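Side-chain contacts in AvrRpt2 (Erwinia amylovora, PDB 6HQZ), which acts as a secreted type III effector of a plant pathogen and is a papain-like cysteine protease of the C70 family that probably cleaves host proteins: residues T25-H30 with H122-G127; N81-L86 with H147-S152. All coordinates share one frame; numbering follows the deposited sequence.

Interaction 1 of 2, residues T25-H30 with H122-G127; sequences TRMLGH and HDPQRG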
loop_
_atom_site.group_PDB
_atom_site.type_symbol
_atom_site.label_atom_id
_atom_site.label_comp_id
_atom_site.label_asym_id
_atom_site.label_seq_id
_atom_site.Cartn_x
_atom_site.Cartn_y
_atom_site.Cartn_z
ATOM N N THR A 25 -3.068 -13.339 -16.445
ATOM C CA THR A 25 -4.353 -13.439 -15.776
ATOM C C THR A 25 -4.309 -14.636 -14.768
ATOM O O THR A 25 -4.791 -14.450 -13.650
ATOM C CB THR A 25 -5.535 -13.545 -16.742
ATOM O OG1 THR A 25 -5.301 -14.602 -17.656
ATOM C CG2 THR A 25 -5.749 -12.299 -17.467
ATOM N N ARG A 26 -3.621 -15.741 -15.113
ATOM C CA ARG A 26 -3.397 -16.868 -14.186
ATOM C C ARG A 26 -2.549 -16.461 -12.964
ATOM O O ARG A 26 -2.891 -16.832 -11.817
ATOM C CB ARG A 26 -2.813 -18.137 -14.868
ATOM C CG ARG A 26 -3.217 -19.442 -14.186
ATOM C CD ARG A 26 -3.070 -20.732 -15.039
ATOM N NE ARG A 26 -2.918 -20.417 -16.465
ATOM C CZ ARG A 26 -2.159 -21.074 -17.339
ATOM N NH1 ARG A 26 -1.502 -22.177 -16.994
ATOM N NH2 ARG A 26 -2.097 -20.625 -18.591
ATOM N N MET A 27 -1.523 -15.633 -13.180
ATOM C CA MET A 27 -0.747 -15.101 -12.068
ATOM C C MET A 27 -1.579 -14.225 -11.143
ATOM O O MET A 27 -1.273 -14.173 -9.952
ATOM C CB MET A 27 0.511 -14.376 -12.517
ATOM C CG MET A 27 1.504 -15.285 -13.181
ATOM S SD MET A 27 3.075 -14.466 -13.499
ATOM C CE MET A 27 2.875 -13.919 -15.177
ATOM N N LEU A 28 -2.629 -13.598 -11.674
ATOM C CA LEU A 28 -3.542 -12.759 -10.866
ATOM C C LEU A 28 -4.620 -13.579 -10.092
ATOM O O LEU A 28 -5.472 -12.978 -9.411
ATOM C CB LEU A 28 -4.226 -11.699 -11.723
ATOM C CG LEU A 28 -3.634 -10.290 -11.670
ATOM C CD1 LEU A 28 -2.133 -10.155 -11.963
ATOM C CD2 LEU A 28 -4.433 -9.366 -12.565
ATOM N N GLY A 29 -4.637 -14.895 -10.298
ATOM C CA GLY A 29 -5.598 -15.841 -9.679
ATOM C C GLY A 29 -6.801 -16.241 -10.548
ATOM O O GLY A 29 -7.619 -17.010 -10.103
ATOM N N HIS A 30 -6.898 -15.746 -11.783
ATOM C CA HIS A 30 -8.057 -16.002 -12.674
ATOM C C HIS A 30 -7.777 -17.124 -13.671
ATOM O O HIS A 30 -6.633 -17.325 -14.120
ATOM C CB HIS A 30 -8.402 -14.719 -13.468
ATOM C CG HIS A 30 -8.884 -13.585 -12.613
ATOM N ND1 HIS A 30 -10.163 -13.069 -12.706
ATOM C CD2 HIS A 30 -8.270 -12.903 -11.624
ATOM C CE1 HIS A 30 -10.315 -12.117 -11.803
ATOM N NE2 HIS A 30 -9.188 -12.003 -11.124
ATOM N N HIS A 122 6.971 -10.220 -12.773
ATOM C CA HIS A 122 7.009 -11.528 -13.388
ATOM C C HIS A 122 6.809 -11.296 -14.898
ATOM O O HIS A 122 5.794 -10.763 -15.298
ATOM C CB HIS A 122 5.845 -12.419 -12.954
ATOM C CG HIS A 122 5.994 -12.989 -11.575
ATOM N ND1 HIS A 122 7.201 -12.996 -10.906
ATOM C CD2 HIS A 122 5.103 -13.597 -10.768
ATOM C CE1 HIS A 122 7.028 -13.553 -9.716
ATOM N NE2 HIS A 122 5.776 -13.973 -9.629
ATOM N N ASP A 123 7.730 -11.813 -15.693
ATOM C CA ASP A 123 7.678 -11.706 -17.165
ATOM C C ASP A 123 7.424 -13.111 -17.714
ATOM O O ASP A 123 8.259 -14.010 -17.589
ATOM C CB ASP A 123 8.985 -11.159 -17.675
ATOM C CG ASP A 123 8.956 -10.851 -19.186
ATOM O OD1 ASP A 123 8.527 -11.687 -19.980
ATOM O OD2 ASP A 123 9.453 -9.818 -19.575
ATOM N N PRO A 124 6.255 -13.334 -18.311
ATOM C CA PRO A 124 5.913 -14.627 -18.774
ATOM C C PRO A 124 6.898 -15.223 -19.802
ATOM O O PRO A 124 6.850 -16.446 -20.087
ATOM C CB PRO A 124 4.537 -14.425 -19.438
ATOM C CG PRO A 124 4.030 -13.125 -18.994
ATOM C CD PRO A 124 5.191 -12.349 -18.462
ATOM N N GLN A 125 7.765 -14.390 -20.389
ATOM C CA GLN A 125 8.723 -14.911 -21.319
ATOM C C GLN A 125 10.148 -14.829 -20.881
ATOM O O GLN A 125 10.968 -15.404 -21.520
ATOM C CB GLN A 125 8.536 -14.259 -22.694
ATOM C CG GLN A 125 9.296 -14.917 -23.797
ATOM C CD GLN A 125 9.346 -16.462 -23.793
ATOM O OE1 GLN A 125 8.302 -17.113 -23.884
ATOM N NE2 GLN A 125 10.569 -17.051 -23.789
ATOM N N ARG A 126 10.437 -14.129 -19.807
ATOM C CA ARG A 126 11.751 -13.989 -19.312
ATOM C C ARG A 126 11.991 -14.523 -17.933
ATOM O O ARG A 126 13.125 -14.932 -17.656
ATOM C CB ARG A 126 12.157 -12.533 -19.367
ATOM C CG ARG A 126 12.335 -12.095 -20.781
ATOM C CD ARG A 126 13.676 -12.595 -21.238
ATOM N NE ARG A 126 14.116 -11.770 -22.323
ATOM C CZ ARG A 126 13.629 -11.883 -23.531
ATOM N NH1 ARG A 126 12.755 -12.856 -23.818
ATOM N NH2 ARG A 126 14.093 -11.078 -24.448
ATOM N N GLY A 127 10.937 -14.658 -17.123
ATOM C CA GLY A 127 11.076 -15.291 -15.840
ATOM C C GLY A 127 10.493 -14.508 -14.676
ATOM O O GLY A 127 10.098 -13.311 -14.803
#
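Met27 reaches His122 with CG anti to its carbonyl carbon and chi2 extended, before a bend at chi3 (-95°) turns CE toward Pro124. The contact belongs to the helix-on-sheet core of the papain-like fold: the last turn of helix 19-27 packs on the end of strand 118-123. No hydrogen bond joins the segments; they meet through a Met-aromatic contact and apolar packing. Met27 SD lies 3.5 Å from His122 CD2 and equally near His122 CB, close to the imidazole plane, 72° off the ring normal, so the sulfur meets the edge rather than a face. The buried ring is held at both nitrogens, with NE2 bonded to the carbonyl O of Val8 and ND1 to the backbone N of Asp129, while Tyr10 meets it edge-to-face. Beyond Met27 the helix ends in a Schellman motif at Gly29. The strand ends in a classic beta bulge, Arg126 and Gly127 facing Asp123, and in an Asx turn in which Asp123 OD1 accepts from Gln125 N at 2.8 Å through its anti lone pair. Pro124 also packs against Cys20, Ala23 and Cys24, and its CG stands 4.1 Å from Met27 CE.

Interaction 2 of 2, residues N81-L86 with H147-S152; sequences NELGNL and HAMLYS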
loop_
_atom_site.group_PDB
_atom_site.type_symbol
_atom_site.label_atom_id
_atom_site.label_comp_id
_atom_site.label_asym_id
_atom_site.label_seq_id
_atom_site.Cartn_x
_atom_site.Cartn_y
_atom_site.Cartn_z
ATOM N N ASN A 81 6.532 5.223 -4.552
ATOM C CA ASN A 81 5.528 5.115 -3.491
ATOM C C ASN A 81 4.123 4.862 -4.044
ATOM O O ASN A 81 3.374 4.064 -3.494
ATOM C CB ASN A 81 5.483 6.362 -2.603
ATOM C CG ASN A 81 6.681 6.481 -1.696
ATOM O OD1 ASN A 81 7.365 5.506 -1.394
ATOM N ND2 ASN A 81 6.954 7.679 -1.276
ATOM N N GLU A 82 3.748 5.560 -5.115
ATOM C CA GLU A 82 2.390 5.371 -5.627
ATOM C C GLU A 82 2.149 3.983 -6.179
ATOM O O GLU A 82 1.113 3.395 -5.922
ATOM C CB GLU A 82 1.982 6.418 -6.674
ATOM C CG GLU A 82 0.516 6.294 -7.094
ATOM C CD GLU A 82 -0.545 6.124 -5.962
ATOM O OE1 GLU A 82 -0.461 6.675 -4.778
ATOM O OE2 GLU A 82 -1.560 5.481 -6.306
ATOM N N LEU A 83 3.081 3.455 -6.946
ATOM C CA LEU A 83 2.945 2.029 -7.344
ATOM C C LEU A 83 2.809 1.053 -6.134
ATOM O O LEU A 83 2.038 0.099 -6.163
ATOM C CB LEU A 83 4.095 1.601 -8.215
ATOM C CG LEU A 83 4.018 2.243 -9.625
ATOM C CD1 LEU A 83 5.320 1.949 -10.383
ATOM C CD2 LEU A 83 2.792 1.776 -10.390
ATOM N N GLY A 84 3.583 1.307 -5.087
ATOM C CA GLY A 84 3.509 0.496 -3.865
ATOM C C GLY A 84 2.138 0.573 -3.218
ATOM O O GLY A 84 1.534 -0.443 -2.826
ATOM N N ASN A 85 1.634 1.799 -3.123
ATOM C CA ASN A 85 0.302 1.993 -2.620
ATOM C C ASN A 85 -0.684 1.161 -3.464
ATOM O O ASN A 85 -1.505 0.460 -2.908
ATOM C CB ASN A 85 0.010 3.491 -2.664
ATOM C CG ASN A 85 -1.379 3.859 -2.220
ATOM O OD1 ASN A 85 -2.018 3.184 -1.392
ATOM N ND2 ASN A 85 -1.841 5.016 -2.726
ATOM N N LEU A 86 -0.583 1.237 -4.800
ATOM C CA LEU A 86 -1.487 0.502 -5.690
ATOM C C LEU A 86 -1.438 -1.014 -5.490
ATOM O O LEU A 86 -2.482 -1.666 -5.415
ATOM C CB LEU A 86 -1.218 0.846 -7.169
ATOM C CG LEU A 86 -1.767 2.233 -7.573
ATOM C CD1 LEU A 86 -1.297 2.653 -8.966
ATOM C CD2 LEU A 86 -3.294 2.269 -7.518
ATOM N N HIS A 147 -6.686 0.889 -20.050
ATOM C CA HIS A 147 -6.579 -0.471 -19.489
ATOM C C HIS A 147 -5.158 -0.955 -19.446
ATOM O O HIS A 147 -4.921 -2.142 -19.441
ATOM C CB HIS A 147 -7.475 -1.472 -20.209
ATOM C CG HIS A 147 -7.399 -1.413 -21.701
ATOM N ND1 HIS A 147 -8.225 -0.610 -22.453
ATOM C CD2 HIS A 147 -6.594 -2.058 -22.583
ATOM C CE1 HIS A 147 -7.931 -0.763 -23.735
ATOM N NE2 HIS A 147 -6.919 -1.610 -23.836
ATOM N N ALA A 148 -4.227 -0.012 -19.385
ATOM C CA ALA A 148 -2.814 -0.273 -19.337
ATOM C C ALA A 148 -2.425 -1.182 -18.156
ATOM O O ALA A 148 -1.488 -1.977 -18.303
ATOM C CB ALA A 148 -2.038 1.033 -19.322
ATOM N N MET A 149 -3.146 -1.069 -17.020
ATOM C CA MET A 149 -2.771 -1.730 -15.768
ATOM C C MET A 149 -4.052 -2.306 -15.203
ATOM O O MET A 149 -4.965 -1.527 -14.857
ATOM C CB MET A 149 -2.207 -0.673 -14.811
ATOM C CG MET A 149 -0.751 -0.237 -15.170
ATOM S SD MET A 149 -0.294 1.164 -14.171
ATOM C CE MET A 149 -0.089 0.417 -12.606
ATOM N N LEU A 150 -4.145 -3.642 -15.173
ATOM C CA LEU A 150 -5.307 -4.343 -14.729
ATOM C C LEU A 150 -5.030 -5.103 -13.441
ATOM O O LEU A 150 -3.924 -5.616 -13.209
ATOM C CB LEU A 150 -5.829 -5.319 -15.775
ATOM C CG LEU A 150 -6.413 -4.727 -17.051
ATOM C CD1 LEU A 150 -6.850 -5.847 -17.988
ATOM C CD2 LEU A 150 -7.611 -3.815 -16.804
ATOM N N TYR A 151 -6.074 -5.196 -12.620
ATOM C CA TYR A 151 -5.973 -5.941 -11.358
ATOM C C TYR A 151 -7.218 -6.740 -11.091
ATOM O O TYR A 151 -8.270 -6.494 -11.739
ATOM C CB TYR A 151 -5.636 -4.986 -10.204
ATOM C CG TYR A 151 -6.706 -3.950 -9.861
ATOM C CD1 TYR A 151 -7.727 -4.238 -8.932
ATOM C CD2 TYR A 151 -6.662 -2.660 -10.426
ATOM C CE1 TYR A 151 -8.701 -3.284 -8.624
ATOM C CE2 TYR A 151 -7.609 -1.708 -10.111
ATOM C CZ TYR A 151 -8.620 -2.031 -9.236
ATOM O OH TYR A 151 -9.493 -1.063 -8.971
ATOM N N SER A 152 -7.110 -7.649 -10.097
ATOM C CA SER A 152 -8.189 -8.532 -9.708
ATOM C C SER A 152 -9.150 -7.855 -8.743
ATOM O O SER A 152 -8.732 -7.293 -7.760
ATOM C CB SER A 152 -7.701 -9.809 -8.978
ATOM O OG SER A 152 -8.820 -10.700 -8.809
#
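Apolar contact alone joins the two segments, and it comes down to the methyl of Met149 set against two leucines one helical turn apart. Met149 CE sits 3.9 Å from Leu83 CD2 and, more loosely, 4.4 Å from Leu86 CD1. The Met149 chain runs extended through chi2 and then bends at chi3, a turn that presents the methyl rather than the sulfur to the leucines; its side chain and that of Leu83 lie at about a right angle. All three residues are buried, and the hydrophobic patch is widened by Phe78, which touches each of them. Hydrogen bonding is confined to each segment and its surroundings. Asn85 ND2 donates to Glu82 OE1 at 3.0 Å, nearly straight at 171°, approaching OE1 on its syn side, 32° out of the carboxylate plane; Asn85 OD1 is bonded to Arg89 NE, so both ends of the amide are engaged. Asn85 also packs on Cys88 of the second subunit, and Cys88 is known to form an interchain disulfide. Helix 80-90 lies over strands 149-152 and 93-98, where Ile93 touches both Leu86 and Met149, with helix 134-140 beside Leu83.

From the N terminus, the chain passes first through segment 25-30, at the end of helix 19-27, and then through segment 81-86, within helix 80-90. Strand 118-123 returns to close interaction 1 over 91 intervening residues; strand 149-152 near the C terminus then closes interaction 2 over 60. The segments alternate, so the two closures cross rather than nest. Each packs a helix on the same antiparallel sheet, and their centres lie about 15 Å apart. They also meet directly: His30 NE2 and Ser152 OG are 2.7 Å apart, a probable hydrogen bond, and Leu28 CD2 packs near Leu150 O and Tyr151 CA. The turn that follows helix 19-27 is thereby tied to strand 149-152.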